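PDB 5UXD: macrolide 2'-phosphotransferase MphH, which binds the macrolide azithromycin and probably inactivates macrolide antibiotics by transferring a phosphate group to their 2'-hydroxyl. Local coordinates for residues A[177-181]-A[264-269]; A[71-77]-A[131-135]; A[184-189]-A[256-262]. All blocks are in the same frame, centred on the assembly; numbering follows the deposited sequence.

Overall arrangement
Following the chain from its N terminus, contact 2 closes first: the end of helix 59-72 meets the end of helix 119-133, shutting a loop that contains strands 85-86, 91-94, 99-104 and 110-112. Only after this loop is complete does helix 172-183 open contact 1, which closes on the end of helix 259-268. Contact 3 lies within that longer loop, joining the loop that follows helix 172-183 to the start of helix 259-268. Contacts 1 and 3 therefore share helix 259-268, one meeting helix 172-183 and the other the loop after it, and touch through Trp-181, Trp-188 and His-262. Contact 2 stands apart, its centre about 30 Å from that of contact 1.

Contact 1: residues A[177-181]-A[264-269]; sequences RWEAW and TEMFSA
Arg-177 and Glu-265 join two helices, 172-183 and 259-268, of the kinase-like phosphotransferase fold; their short segments run roughly antiparallel at 140°, with axes 10.2 Å apart. CB of Arg-177 already points toward the partner helix; with CG anti to the backbone N (chi1 -168°) and the chain extended from CG to NE, the guanidinium is carried out to Glu-265. CG already comes within 3.5 Å of Glu-265 OE1, and CD lies near both that oxygen and Ser-268 OG. The guanidinium then grips the carboxylate side-on: NE bonds OE1 and NH2 bonds OE2 of Glu-265, each at 2.8 Å and nearly straight. Ser-268 CB covers one guanidinium face, 3.5 Å from CZ of Arg-177, while Thr-264 CG2 stands at the edge beside NH2. A water donates to both Arg-177 O and Glu-265 OE1, adding a further bond to the carboxylate.

Deeper in, Trp-178 NE1 donates in its ring plane to Ser-268 OG (3.1 Å), a hydroxyl that itself donates a hydrogen bond to Glu-265 O. Trp-181 lays one face under Glu-265 CB and Met-266 CA, a pair of CH-pi contacts, and its CZ3 atom reaches Ala-269 CB at 3.7 Å.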
ATOM      1  N   ARG A 177     -24.191   0.306 -10.750  1.00 15.41           N
ATOM      2  CA  ARG A 177     -23.702  -0.198  -9.467  1.00 10.93           C
ATOM      3  C   ARG A 177     -23.024   0.903  -8.668  1.00 18.84           C
ATOM      4  O   ARG A 177     -23.304   1.095  -7.476  1.00 15.73           O
ATOM      5  CB  ARG A 177     -22.714  -1.341  -9.675  1.00 14.90           C
ATOM      6  CG  ARG A 177     -22.426  -2.054  -8.365  1.00 13.40           C
ATOM      7  CD  ARG A 177     -21.421  -3.173  -8.510  1.00 13.36           C
ATOM      8  NE  ARG A 177     -21.081  -3.726  -7.205  1.00 13.76           N
ATOM      9  CZ  ARG A 177     -20.349  -4.821  -7.018  1.00 15.70           C
ATOM     10  NH1 ARG A 177     -19.880  -5.484  -8.070  1.00 16.69           N
ATOM     11  NH2 ARG A 177     -20.082  -5.263  -5.796  1.00 17.28           N
ATOM     12  N   TRP A 178     -22.103   1.631  -9.308  1.00 14.93           N
ATOM     13  CA  TRP A 178     -21.307   2.603  -8.562  1.00 15.01           C
ATOM     14  C   TRP A 178     -22.141   3.805  -8.141  1.00 15.32           C
ATOM     15  O   TRP A 178     -21.906   4.375  -7.067  1.00 14.62           O
ATOM     16  CB  TRP A 178     -20.100   3.021  -9.398  1.00 14.91           C
ATOM     17  CG  TRP A 178     -19.199   1.851  -9.670  1.00 17.05           C
ATOM     18  CD1 TRP A 178     -19.054   0.727  -8.893  1.00 18.07           C
ATOM     19  CD2 TRP A 178     -18.315   1.685 -10.786  1.00 17.90           C
ATOM     20  NE1 TRP A 178     -18.143  -0.129  -9.473  1.00 14.47           N
ATOM     21  CE2 TRP A 178     -17.673   0.440 -10.632  1.00 13.85           C
ATOM     22  CE3 TRP A 178     -18.017   2.465 -11.911  1.00 18.11           C
ATOM     23  CZ2 TRP A 178     -16.740  -0.038 -11.555  1.00 16.19           C
ATOM     24  CZ3 TRP A 178     -17.090   1.991 -12.823  1.00 18.34           C
ATOM     25  CH2 TRP A 178     -16.473   0.747 -12.649  1.00 16.12           C
ATOM     26  N   GLU A 179     -23.134   4.190  -8.948  1.00 18.83           N
ATOM     27  CA  GLU A 179     -24.014   5.284  -8.550  0.50 16.67           C
ATOM     28  C   GLU A 179     -24.863   4.896  -7.342  1.00 18.53           C
ATOM     29  O   GLU A 179     -25.110   5.722  -6.452  1.00 16.71           O
ATOM     30  CB  GLU A 179     -24.893   5.701  -9.732  0.50 21.48           C
ATOM     31  CG  GLU A 179     -24.160   6.553 -10.763  0.50 19.51           C
ATOM     32  CD  GLU A 179     -24.928   6.714 -12.066  0.50 21.63           C
ATOM     33  OE1 GLU A 179     -25.782   5.858 -12.375  0.50 28.29           O
ATOM     34  OE2 GLU A 179     -24.668   7.699 -12.790  0.50 24.73           O
ATOM     35  N   ALA A 180     -25.314   3.638  -7.294  1.00 14.55           N
ATOM     36  CA  ALA A 180     -26.081   3.170  -6.143  1.00 15.05           C
ATOM     37  C   ALA A 180     -25.221   3.119  -4.887  1.00 15.97           C
ATOM     38  O   ALA A 180     -25.716   3.351  -3.779  1.00 18.31           O
ATOM     39  CB  ALA A 180     -26.675   1.793  -6.437  1.00 16.13           C
ATOM     40  N   TRP A 181     -23.933   2.793  -5.043  1.00 13.22           N
ATOM     41  CA  TRP A 181     -22.994   2.812  -3.929  1.00 10.83           C
ATOM     42  C   TRP A 181     -22.815   4.234  -3.410  1.00 14.75           C
ATOM     43  O   TRP A 181     -22.901   4.482  -2.201  1.00 15.85           O
ATOM     44  CB  TRP A 181     -21.652   2.205  -4.394  1.00 11.41           C
ATOM     45  CG  TRP A 181     -20.478   2.412  -3.488  1.00 17.03           C
ATOM     46  CD1 TRP A 181     -20.436   2.216  -2.150  1.00 14.15           C
ATOM     47  CD2 TRP A 181     -19.148   2.801  -3.880  1.00 14.72           C
ATOM     48  NE1 TRP A 181     -19.177   2.474  -1.671  1.00 12.82           N
ATOM     49  CE2 TRP A 181     -18.371   2.853  -2.713  1.00 17.53           C
ATOM     50  CE3 TRP A 181     -18.561   3.148  -5.099  1.00 18.56           C
ATOM     51  CZ2 TRP A 181     -17.024   3.220  -2.727  1.00 11.97           C
ATOM     52  CZ3 TRP A 181     -17.233   3.514  -5.116  1.00 19.66           C
ATOM     53  CH2 TRP A 181     -16.476   3.558  -3.931  1.00 15.76           C
ATOM     54  N   THR A 264     -16.729  -4.062  -0.263  1.00 13.64           N
ATOM     55  CA  THR A 264     -16.912  -4.814  -1.503  1.00 13.26           C
ATOM     56  C   THR A 264     -17.297  -3.895  -2.660  1.00 12.95           C
ATOM     57  O   THR A 264     -16.840  -4.088  -3.792  1.00 16.17           O
ATOM     58  CB  THR A 264     -17.959  -5.916  -1.294  1.00 21.23           C
ATOM     59  OG1 THR A 264     -17.329  -7.030  -0.651  1.00 19.69           O
ATOM     60  CG2 THR A 264     -18.557  -6.392  -2.638  1.00 14.33           C
ATOM     61  N   GLU A 265     -18.152  -2.896  -2.405  1.00 15.73           N
ATOM     62  CA  GLU A 265     -18.486  -1.952  -3.468  1.00 13.47           C
ATOM     63  C   GLU A 265     -17.254  -1.178  -3.906  1.00 16.15           C
ATOM     64  O   GLU A 265     -17.029  -0.968  -5.103  1.00 15.19           O
ATOM     65  CB  GLU A 265     -19.576  -0.978  -3.003  1.00 12.48           C
ATOM     66  CG  GLU A 265     -20.919  -1.652  -2.772  1.00 16.58           C
ATOM     67  CD  GLU A 265     -21.254  -2.624  -3.877  1.00 16.24           C
ATOM     68  OE1 GLU A 265     -21.639  -2.169  -4.980  1.00 16.65           O
ATOM     69  OE2 GLU A 265     -21.118  -3.841  -3.645  1.00 17.78           O
ATOM     70  N   MET A 266     -16.463  -0.747  -2.939  1.00 17.13           N
ATOM     71  CA  MET A 266     -15.265   0.017  -3.231  1.00 11.94           C
ATOM     72  C   MET A 266     -14.266  -0.785  -4.059  1.00 14.90           C
ATOM     73  O   MET A 266     -13.655  -0.263  -4.974  1.00 13.29           O
ATOM     74  CB  MET A 266     -14.627   0.535  -1.945  1.00 14.69           C
ATOM     75  CG  MET A 266     -13.481   1.498  -2.182  1.00 17.90           C
ATOM     76  SD  MET A 266     -13.193   2.588  -0.777  1.00 27.28           S
ATOM     77  CE  MET A 266     -13.183   1.413   0.568  1.00 24.44           C
ATOM     78  N   PHE A 267     -14.105  -2.054  -3.715  1.00 14.63           N
ATOM     79  CA  PHE A 267     -13.199  -2.926  -4.462  1.00 14.66           C
ATOM     80  C   PHE A 267     -13.673  -3.084  -5.895  1.00 14.17           C
ATOM     81  O   PHE A 267     -12.861  -3.144  -6.829  1.00 17.65           O
ATOM     82  CB  PHE A 267     -13.108  -4.281  -3.763  1.00 11.36           C
ATOM     83  CG  PHE A 267     -12.021  -5.168  -4.280  1.00 16.27           C
ATOM     84  CD1 PHE A 267     -10.739  -5.075  -3.780  1.00 17.44           C
ATOM     85  CD2 PHE A 267     -12.297  -6.124  -5.239  1.00 20.62           C
ATOM     86  CE1 PHE A 267      -9.726  -5.911  -4.245  1.00 18.66           C
ATOM     87  CE2 PHE A 267     -11.289  -6.969  -5.711  1.00 20.66           C
ATOM     88  CZ  PHE A 267     -10.009  -6.854  -5.207  1.00 18.97           C
ATOM     89  N   SER A 268     -14.995  -3.120  -6.096  1.00 15.20           N
ATOM     90  CA  SER A 268     -15.548  -3.246  -7.435  1.00 15.11           C
ATOM     91  C   SER A 268     -15.311  -2.005  -8.284  1.00 15.36           C
ATOM     92  O   SER A 268     -15.442  -2.072  -9.510  1.00 19.33           O
ATOM     93  CB  SER A 268     -17.056  -3.544  -7.350  1.00 16.03           C
ATOM     94  OG  SER A 268     -17.818  -2.345  -7.281  1.00 17.65           O
ATOM     95  N   ALA A 269     -14.987  -0.876  -7.660  1.00 11.55           N
ATOM     96  CA  ALA A 269     -14.759   0.373  -8.370  1.00 14.61           C
ATOM     97  C   ALA A 269     -13.293   0.562  -8.739  1.00 14.61           C
ATOM     98  O   ALA A 269     -12.896   1.656  -9.164  1.00 18.68           O
ATOM     99  CB  ALA A 269     -15.264   1.545  -7.524  1.00 15.24           C
TER
HETATM  100  O   HOH W   1     -23.807  -0.614  -5.335  1.00 18.20           O

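Contact 2: residues A[71-77]-A[131-135]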
ATOM      1  N   MET A  71       7.685   9.762  11.702  1.00 21.43           N
ATOM      2  CA  MET A  71       6.699  10.059  12.727  1.00 25.25           C
ATOM      3  C   MET A  71       5.855   8.873  13.148  1.00 20.48           C
ATOM      4  O   MET A  71       5.313   8.863  14.239  1.00 22.44           O
ATOM      5  CB  MET A  71       5.741  11.161  12.260  1.00 27.14           C
ATOM      6  CG  MET A  71       4.755  10.733  11.185  1.00 34.69           C
ATOM      7  SD  MET A  71       3.094  10.277  11.757  1.00 31.04           S
ATOM      8  CE  MET A  71       3.214  10.645  13.490  1.00 33.97           C
ATOM      9  N   LEU A  72       5.791   7.856  12.302  1.00 21.04           N
ATOM     10  CA  LEU A  72       4.868   6.748  12.538  1.00 18.32           C
ATOM     11  C   LEU A  72       5.482   5.646  13.395  1.00 20.09           C
ATOM     12  O   LEU A  72       4.792   5.071  14.244  1.00 20.44           O
ATOM     13  CB  LEU A  72       4.396   6.182  11.197  1.00 20.78           C
ATOM     14  CG  LEU A  72       3.475   4.974  11.141  1.00 27.62           C
ATOM     15  CD1 LEU A  72       2.185   5.238  11.915  1.00 29.58           C
ATOM     16  CD2 LEU A  72       3.193   4.660   9.675  1.00 27.02           C
ATOM     17  N   ALA A  73       6.771   5.370  13.211  1.00 22.95           N
ATOM     18  CA  ALA A  73       7.411   4.242  13.887  1.00 19.91           C
ATOM     19  C   ALA A  73       7.198   4.197  15.402  1.00 25.11           C
ATOM     20  O   ALA A  73       6.928   3.100  15.920  1.00 23.69           O
ATOM     21  CB  ALA A  73       8.911   4.242  13.554  1.00 21.40           C
ATOM     22  N   PRO A  74       7.296   5.298  16.160  1.00 21.85           N
ATOM     23  CA  PRO A  74       7.054   5.201  17.612  1.00 22.15           C
ATOM     24  C   PRO A  74       5.645   4.779  17.985  1.00 31.25           C
ATOM     25  O   PRO A  74       5.437   4.335  19.122  1.00 33.29           O
ATOM     26  CB  PRO A  74       7.348   6.621  18.115  1.00 29.41           C
ATOM     27  CG  PRO A  74       8.203   7.229  17.081  1.00 34.78           C
ATOM     28  CD  PRO A  74       7.747   6.649  15.784  1.00 25.05           C
ATOM     29  N   HIS A  75       4.673   4.896  17.082  1.00 22.85           N
ATOM     30  CA  HIS A  75       3.269   4.680  17.416  1.00 26.42           C
ATOM     31  C   HIS A  75       2.739   3.317  16.998  1.00 29.60           C
ATOM     32  O   HIS A  75       1.573   3.011  17.272  1.00 34.21           O
ATOM     33  CB  HIS A  75       2.412   5.782  16.783  1.00 26.64           C
ATOM     34  CG  HIS A  75       2.769   7.154  17.256  1.00 28.09           C
ATOM     35  ND1 HIS A  75       3.284   8.119  16.420  1.00 32.46           N
ATOM     36  CD2 HIS A  75       2.715   7.712  18.489  1.00 33.95           C
ATOM     37  CE1 HIS A  75       3.519   9.218  17.113  1.00 43.88           C
ATOM     38  NE2 HIS A  75       3.184   8.999  18.371  1.00 38.29           N
ATOM     39  N   LEU A  76       3.557   2.487  16.361  1.00 20.51           N
ATOM     40  CA  LEU A  76       3.145   1.154  15.945  1.00 20.50           C
ATOM     41  C   LEU A  76       4.016   0.105  16.623  1.00 26.45           C
ATOM     42  O   LEU A  76       5.240   0.254  16.693  1.00 28.03           O
ATOM     43  CB  LEU A  76       3.251   0.966  14.428  1.00 23.30           C
ATOM     44  CG  LEU A  76       2.421   1.801  13.460  1.00 27.51           C
ATOM     45  CD1 LEU A  76       2.522   1.182  12.067  1.00 22.39           C
ATOM     46  CD2 LEU A  76       0.967   1.891  13.905  1.00 28.95           C
ATOM     47  N   ASP A  77       3.385  -0.971  17.088  1.00 29.27           N
ATOM     48  CA  ASP A  77       4.156  -2.065  17.660  1.00 27.91           C
ATOM     49  C   ASP A  77       4.876  -2.861  16.580  1.00 34.09           C
ATOM     50  O   ASP A  77       6.011  -3.305  16.789  1.00 39.70           O
ATOM     51  CB  ASP A  77       3.252  -2.964  18.496  1.00 28.13           C
ATOM     52  CG  ASP A  77       2.729  -2.261  19.726  1.00 41.59           C
ATOM     53  OD1 ASP A  77       3.209  -1.142  20.012  1.00 48.01           O
ATOM     54  OD2 ASP A  77       1.838  -2.818  20.398  1.00 46.35           O
ATOM     55  N   GLN A 131      -4.117   0.455  15.628  1.00 18.89           N
ATOM     56  CA  GLN A 131      -2.977   1.260  16.062  1.00 24.17           C
ATOM     57  C   GLN A 131      -2.638   2.325  15.028  1.00 20.48           C
ATOM     58  O   GLN A 131      -2.374   3.481  15.383  1.00 19.66           O
ATOM     59  CB  GLN A 131      -1.753   0.371  16.321  1.00 23.56           C
ATOM     60  CG  GLN A 131      -1.378   0.244  17.789  1.00 40.26           C
ATOM     61  CD  GLN A 131       0.108  -0.037  18.013  1.00 38.19           C
ATOM     62  OE1 GLN A 131       0.756  -0.705  17.208  1.00 25.14           O
ATOM     63  NE2 GLN A 131       0.646   0.472  19.117  1.00 31.35           N
ATOM     64  N   LEU A 132      -2.639   1.953  13.748  1.00 16.30           N
ATOM     65  CA  LEU A 132      -2.389   2.933  12.696  1.00 14.69           C
ATOM     66  C   LEU A 132      -3.455   4.023  12.704  1.00 19.35           C
ATOM     67  O   LEU A 132      -3.146   5.216  12.595  1.00 17.68           O
ATOM     68  CB  LEU A 132      -2.342   2.235  11.336  1.00 16.10           C
ATOM     69  CG  LEU A 132      -2.161   3.181  10.147  1.00 16.95           C
ATOM     70  CD1 LEU A 132      -0.797   3.851  10.175  1.00 17.23           C
ATOM     71  CD2 LEU A 132      -2.406   2.495   8.815  1.00 14.90           C
ATOM     72  N   HIS A 133      -4.724   3.628  12.835  1.00 14.59           N
ATOM     73  CA  HIS A 133      -5.817   4.586  12.760  1.00 14.91           C
ATOM     74  C   HIS A 133      -5.917   5.460  13.999  1.00 20.13           C
ATOM     75  O   HIS A 133      -6.627   6.472  13.966  1.00 16.58           O
ATOM     76  CB  HIS A 133      -7.127   3.838  12.519  1.00 17.42           C
ATOM     77  CG  HIS A 133      -7.227   3.251  11.143  1.00 10.46           C
ATOM     78  ND1 HIS A 133      -8.392   2.711  10.642  1.00 15.42           N
ATOM     79  CD2 HIS A 133      -6.303   3.138  10.156  1.00 15.72           C
ATOM     80  CE1 HIS A 133      -8.181   2.291   9.408  1.00 16.50           C
ATOM     81  NE2 HIS A 133      -6.920   2.537   9.090  1.00 15.80           N
ATOM     82  N   ALA A 134      -5.228   5.094  15.085  1.00 16.14           N
ATOM     83  CA  ALA A 134      -5.174   5.921  16.286  1.00 19.37           C
ATOM     84  C   ALA A 134      -4.155   7.049  16.183  1.00 22.46           C
ATOM     85  O   ALA A 134      -4.137   7.930  17.056  1.00 22.15           O
ATOM     86  CB  ALA A 134      -4.854   5.047  17.502  1.00 26.91           C
ATOM     87  N   VAL A 135      -3.323   7.047  15.140  1.00 17.92           N
ATOM     88  CA  VAL A 135      -2.226   8.008  15.031  1.00 21.16           C
ATOM     89  C   VAL A 135      -2.788   9.410  14.839  1.00 20.99           C
ATOM     90  O   VAL A 135      -3.762   9.607  14.107  1.00 18.67           O
ATOM     91  CB  VAL A 135      -1.290   7.615  13.873  1.00 19.04           C
ATOM     92  CG1 VAL A 135      -0.336   8.763  13.530  1.00 22.95           C
ATOM     93  CG2 VAL A 135      -0.511   6.356  14.208  1.00 22.55           C
TER
HETATM   94  O   HOH W   2      -1.075   4.078  17.620  1.00 27.77           O
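Gln-131 lays its amide across the carboxylate of Asp-77, where the C-terminal ends of helices 59-72 and 119-133 come together in the kinase-like fold. The two side chains cross at about a right angle, with amide and carboxylate planes 61° apart, so they do not pair flat against one another. Instead the amide divides its work. OE1 accepts the backbone N-H of Asp-77 at 2.6 Å, in the carbonyl plane and on a lone pair, whereas NE2 makes a weak bond to Asp-77 OD1. Gln-131 departs from a staggered first torsion (chi1 -110°) but is extended beyond CG, which carries the amide out to the turn after helix 59-72. A water donates to both His-75 O and Gln-131 O and ties the two backbones together just beside this pair.

Below the polar rim the contact is apolar. Leu-76 sends CD2 over the backbone of the second helix, 3.6 Å from Leu-132 N. The Leu-72 side chain comes in at a slant to Leu-132 and about perpendicular to Val-135, and its CD1 is shared equally between them, 3.7 Å from Leu-132 CD1 and 3.7 Å from Val-135 CG2. Val-135 spreads its two branches: CG2 rests against both Leu-72 CD1 and His-75 CB, while CG1 faces Met-71. Trp-217 packs on both Leu-72 and Leu-132, and Leu-194 of strand 193-195 backs Leu-132 and Val-135, so this apolar layer continues into the body of the protein. At its outer end the bent chain of Met-71 meets Val-135 tip to tip, CE of the methionine lying 4.0 Å from CG1 of the valine.

Contact 3: residues A[184-189]-A[256-262]; sequences DDGCWP and WPGLARH
The carbonyl oxygen Cys-187 O receives the indole N-H of Trp-256, NE1 to O at 2.9 Å, while resting over one face of the His-262 imidazole, 3.0 Å from its CG. The indole donor approaches from well above the carbonyl plane, 63° out of it. Trp-256 holds CG between its backbone N and carbonyl carbon (chi1 51°), which turns the indole in toward the loop 184-189; Pro-189 then covers one ring face, its CA 4.0 Å from the six-membered centroid in a CH-pi contact, with Pro-189 CB near CH2.

His-262 points its CE1 edge at the face of Trp-188, an edge-to-face pair with centroids 4.7 Å apart. Gly-258, at the N-cap position of helix 259-268, gives its N-H to a water that in turn donates to Gly-186 O, 2.6 Å away. Within the loop, Asp-184 OD1 accepts from Gly-186 N to form an Asx turn. In one of its two conformers, Arg-261 sends NH1 to the syn lone pair of Asp-184 OD2, a long salt bridge (3.3 Å) tilted 30° from the guanidinium plane.

The contact thus seats the loop after helix 172-183 on the first turn of helix 259-268. Both imidazole nitrogens have partners: Trp-181 NE1 can only donate to ND1, and NE2 bonds Asp-224 OD2. This pattern is consistent with a neutral ring carrying its proton on NE2, probably polarised by the aspartate.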
ATOM      1  N   ASP A 184     -25.806   5.452  -1.324  1.00 15.41           N
ATOM      2  CA  ASP A 184     -26.185   4.762  -0.089  1.00 14.45           C
ATOM      3  C   ASP A 184     -25.435   5.359   1.097  1.00 21.61           C
ATOM      4  O   ASP A 184     -24.257   5.049   1.338  1.00 17.38           O
ATOM      5  CB  ASP A 184     -25.923   3.264  -0.209  1.00 15.21           C
ATOM      6  CG  ASP A 184     -26.177   2.528   1.085  1.00 25.08           C
ATOM      7  OD1 ASP A 184     -26.986   3.020   1.906  1.00 23.86           O
ATOM      8  OD2 ASP A 184     -25.556   1.458   1.276  1.00 22.29           O
ATOM      9  N   ASP A 185     -26.143   6.203   1.856  1.00 18.60           N
ATOM     10  CA  ASP A 185     -25.551   6.863   3.016  1.00 18.53           C
ATOM     11  C   ASP A 185     -24.963   5.866   3.998  1.00 20.90           C
ATOM     12  O   ASP A 185     -24.006   6.190   4.710  1.00 24.50           O
ATOM     13  CB  ASP A 185     -26.606   7.701   3.740  1.00 20.06           C
ATOM     14  CG  ASP A 185     -26.932   8.998   3.032  1.00 29.82           C
ATOM     15  OD1 ASP A 185     -26.196   9.414   2.113  1.00 18.13           O
ATOM     16  OD2 ASP A 185     -27.948   9.601   3.415  1.00 25.05           O
ATOM     17  N   GLY A 186     -25.522   4.654   4.060  1.00 19.20           N
ATOM     18  CA  GLY A 186     -25.059   3.662   5.016  1.00 22.94           C
ATOM     19  C   GLY A 186     -23.654   3.142   4.774  1.00 17.61           C
ATOM     20  O   GLY A 186     -23.042   2.611   5.708  1.00 19.80           O
ATOM     21  N   CYS A 187     -23.116   3.290   3.557  1.00 21.78           N
ATOM     22  CA  CYS A 187     -21.772   2.788   3.260  1.00 21.57           C
ATOM     23  C   CYS A 187     -20.664   3.687   3.788  1.00 18.89           C
ATOM     24  O   CYS A 187     -19.546   3.210   4.015  1.00 19.55           O
ATOM     25  CB  CYS A 187     -21.566   2.648   1.746  1.00 15.18           C
ATOM     26  SG  CYS A 187     -22.227   1.151   1.009  1.00 19.20           S
ATOM     27  N   TRP A 188     -20.936   4.970   3.962  1.00 21.86           N
ATOM     28  CA  TRP A 188     -19.814   5.896   3.912  1.00 16.22           C
ATOM     29  C   TRP A 188     -19.338   6.296   5.305  1.00 17.17           C
ATOM     30  O   TRP A 188     -20.136   6.394   6.248  1.00 17.45           O
ATOM     31  CB  TRP A 188     -20.192   7.146   3.099  1.00 16.55           C
ATOM     32  CG  TRP A 188     -20.349   6.752   1.684  1.00 18.40           C
ATOM     33  CD1 TRP A 188     -21.486   6.281   1.079  1.00 22.20           C
ATOM     34  CD2 TRP A 188     -19.319   6.699   0.703  1.00 18.72           C
ATOM     35  NE1 TRP A 188     -21.222   5.963  -0.233  1.00 19.65           N
ATOM     36  CE2 TRP A 188     -19.899   6.208  -0.487  1.00 15.58           C
ATOM     37  CE3 TRP A 188     -17.959   7.036   0.706  1.00 17.91           C
ATOM     38  CZ2 TRP A 188     -19.161   6.037  -1.664  1.00 13.70           C
ATOM     39  CZ3 TRP A 188     -17.230   6.870  -0.465  1.00 18.04           C
ATOM     40  CH2 TRP A 188     -17.836   6.383  -1.636  1.00 13.84           C
ATOM     41  N   PRO A 189     -18.034   6.547   5.435  1.00 16.99           N
ATOM     42  CA  PRO A 189     -17.466   6.838   6.756  1.00 16.14           C
ATOM     43  C   PRO A 189     -17.887   8.196   7.284  1.00 15.11           C
ATOM     44  O   PRO A 189     -18.113   9.141   6.526  1.00 17.01           O
ATOM     45  CB  PRO A 189     -15.949   6.802   6.508  1.00 14.56           C
ATOM     46  CG  PRO A 189     -15.807   7.137   5.035  1.00 15.43           C
ATOM     47  CD  PRO A 189     -16.994   6.469   4.388  1.00 18.86           C
ATOM     48  N   TRP A 256     -18.488   1.057  11.282  1.00 19.91           N
ATOM     49  CA  TRP A 256     -19.906   1.376  11.165  1.00 16.18           C
ATOM     50  C   TRP A 256     -20.636   0.207  10.500  1.00 20.31           C
ATOM     51  O   TRP A 256     -20.008  -0.638   9.852  1.00 18.15           O
ATOM     52  CB  TRP A 256     -20.119   2.675  10.365  1.00 17.16           C
ATOM     53  CG  TRP A 256     -19.397   2.693   9.022  1.00 15.07           C
ATOM     54  CD1 TRP A 256     -19.948   2.450   7.799  1.00 17.65           C
ATOM     55  CD2 TRP A 256     -17.995   2.961   8.785  1.00 16.69           C
ATOM     56  NE1 TRP A 256     -18.984   2.545   6.817  1.00 16.82           N
ATOM     57  CE2 TRP A 256     -17.783   2.866   7.394  1.00 19.39           C
ATOM     58  CE3 TRP A 256     -16.910   3.277   9.613  1.00 15.09           C
ATOM     59  CZ2 TRP A 256     -16.524   3.075   6.808  1.00 18.54           C
ATOM     60  CZ3 TRP A 256     -15.663   3.493   9.031  1.00 20.95           C
ATOM     61  CH2 TRP A 256     -15.479   3.377   7.640  1.00 18.00           C
ATOM     62  N   PRO A 257     -21.963   0.106  10.677  1.00 18.19           N
ATOM     63  CA  PRO A 257     -22.681  -1.106  10.227  1.00 23.43           C
ATOM     64  C   PRO A 257     -22.498  -1.467   8.761  1.00 16.33           C
ATOM     65  O   PRO A 257     -22.375  -2.650   8.442  1.00 20.55           O
ATOM     66  CB  PRO A 257     -24.146  -0.766  10.533  1.00 21.39           C
ATOM     67  CG  PRO A 257     -24.057   0.132  11.746  1.00 23.05           C
ATOM     68  CD  PRO A 257     -22.789   0.946  11.556  1.00 18.14           C
ATOM     69  N   GLY A 258     -22.495  -0.502   7.858  1.00 20.58           N
ATOM     70  CA  GLY A 258     -22.349  -0.864   6.462  1.00 16.12           C
ATOM     71  C   GLY A 258     -20.917  -0.930   5.957  1.00 15.95           C
ATOM     72  O   GLY A 258     -20.697  -0.866   4.743  1.00 15.36           O
ATOM     73  N   LEU A 259     -19.943  -1.087   6.865  1.00 12.78           N
ATOM     74  CA  LEU A 259     -18.543  -1.048   6.439  0.71 11.25           C
ATOM     75  C   LEU A 259     -18.204  -2.214   5.515  1.00 16.12           C
ATOM     76  O   LEU A 259     -17.502  -2.020   4.516  1.00 14.71           O
ATOM     77  CB  LEU A 259     -17.607  -1.034   7.650  0.71 14.91           C
ATOM     78  CG  LEU A 259     -16.091  -0.847   7.441  0.71 16.35           C
ATOM     79  CD1 LEU A 259     -15.472  -0.097   8.620  0.71 13.31           C
ATOM     80  CD2 LEU A 259     -15.395  -2.172   7.235  0.71 12.17           C
ATOM     81  N   ALA A 260     -18.679  -3.423   5.819  1.00 17.72           N
ATOM     82  CA  ALA A 260     -18.328  -4.552   4.961  1.00 15.88           C
ATOM     83  C   ALA A 260     -18.936  -4.369   3.576  1.00 18.54           C
ATOM     84  O   ALA A 260     -18.271  -4.623   2.561  1.00 13.94           O
ATOM     85  CB  ALA A 260     -18.762  -5.877   5.597  1.00 14.64           C
ATOM     86  N   ARG A 261     -20.180  -3.881   3.525  1.00 14.65           N
ATOM     87  CA  ARG A 261     -20.826  -3.580   2.250  0.52 14.21           C
ATOM     88  C   ARG A 261     -19.993  -2.592   1.448  1.00 14.67           C
ATOM     89  O   ARG A 261     -19.682  -2.827   0.274  1.00 11.07           O
ATOM     90  CB  ARG A 261     -22.236  -3.038   2.516  0.52 14.98           C
ATOM     91  CG  ARG A 261     -22.978  -2.455   1.313  0.52 18.03           C
ATOM     92  CD  ARG A 261     -24.208  -1.640   1.769  0.52 23.95           C
ATOM     93  NE  ARG A 261     -25.065  -2.405   2.674  0.52 26.41           N
ATOM     94  CZ  ARG A 261     -25.808  -1.877   3.645  0.52 20.81           C
ATOM     95  NH1 ARG A 261     -25.819  -0.565   3.854  0.52 18.40           N
ATOM     96  NH2 ARG A 261     -26.544  -2.668   4.411  0.52 24.31           N
ATOM     97  N   HIS A 262     -19.631  -1.471   2.082  1.00 15.11           N
ATOM     98  CA  HIS A 262     -18.767  -0.445   1.501  1.00 11.66           C
ATOM     99  C   HIS A 262     -17.478  -1.037   0.919  1.00 13.12           C
ATOM    100  O   HIS A 262     -17.074  -0.689  -0.198  1.00 14.21           O
ATOM    101  CB  HIS A 262     -18.453   0.584   2.601  1.00 12.52           C
ATOM    102  CG  HIS A 262     -17.632   1.756   2.154  1.00 13.29           C
ATOM    103  ND1 HIS A 262     -17.989   2.563   1.095  1.00 15.13           N
ATOM    104  CD2 HIS A 262     -16.492   2.286   2.660  1.00 16.80           C
ATOM    105  CE1 HIS A 262     -17.092   3.526   0.956  1.00 12.21           C
ATOM    106  NE2 HIS A 262     -16.171   3.379   1.892  1.00 14.34           N
TER
HETATM  107  O   HOH W   3     -23.517   2.228   8.237  1.00 20.44           O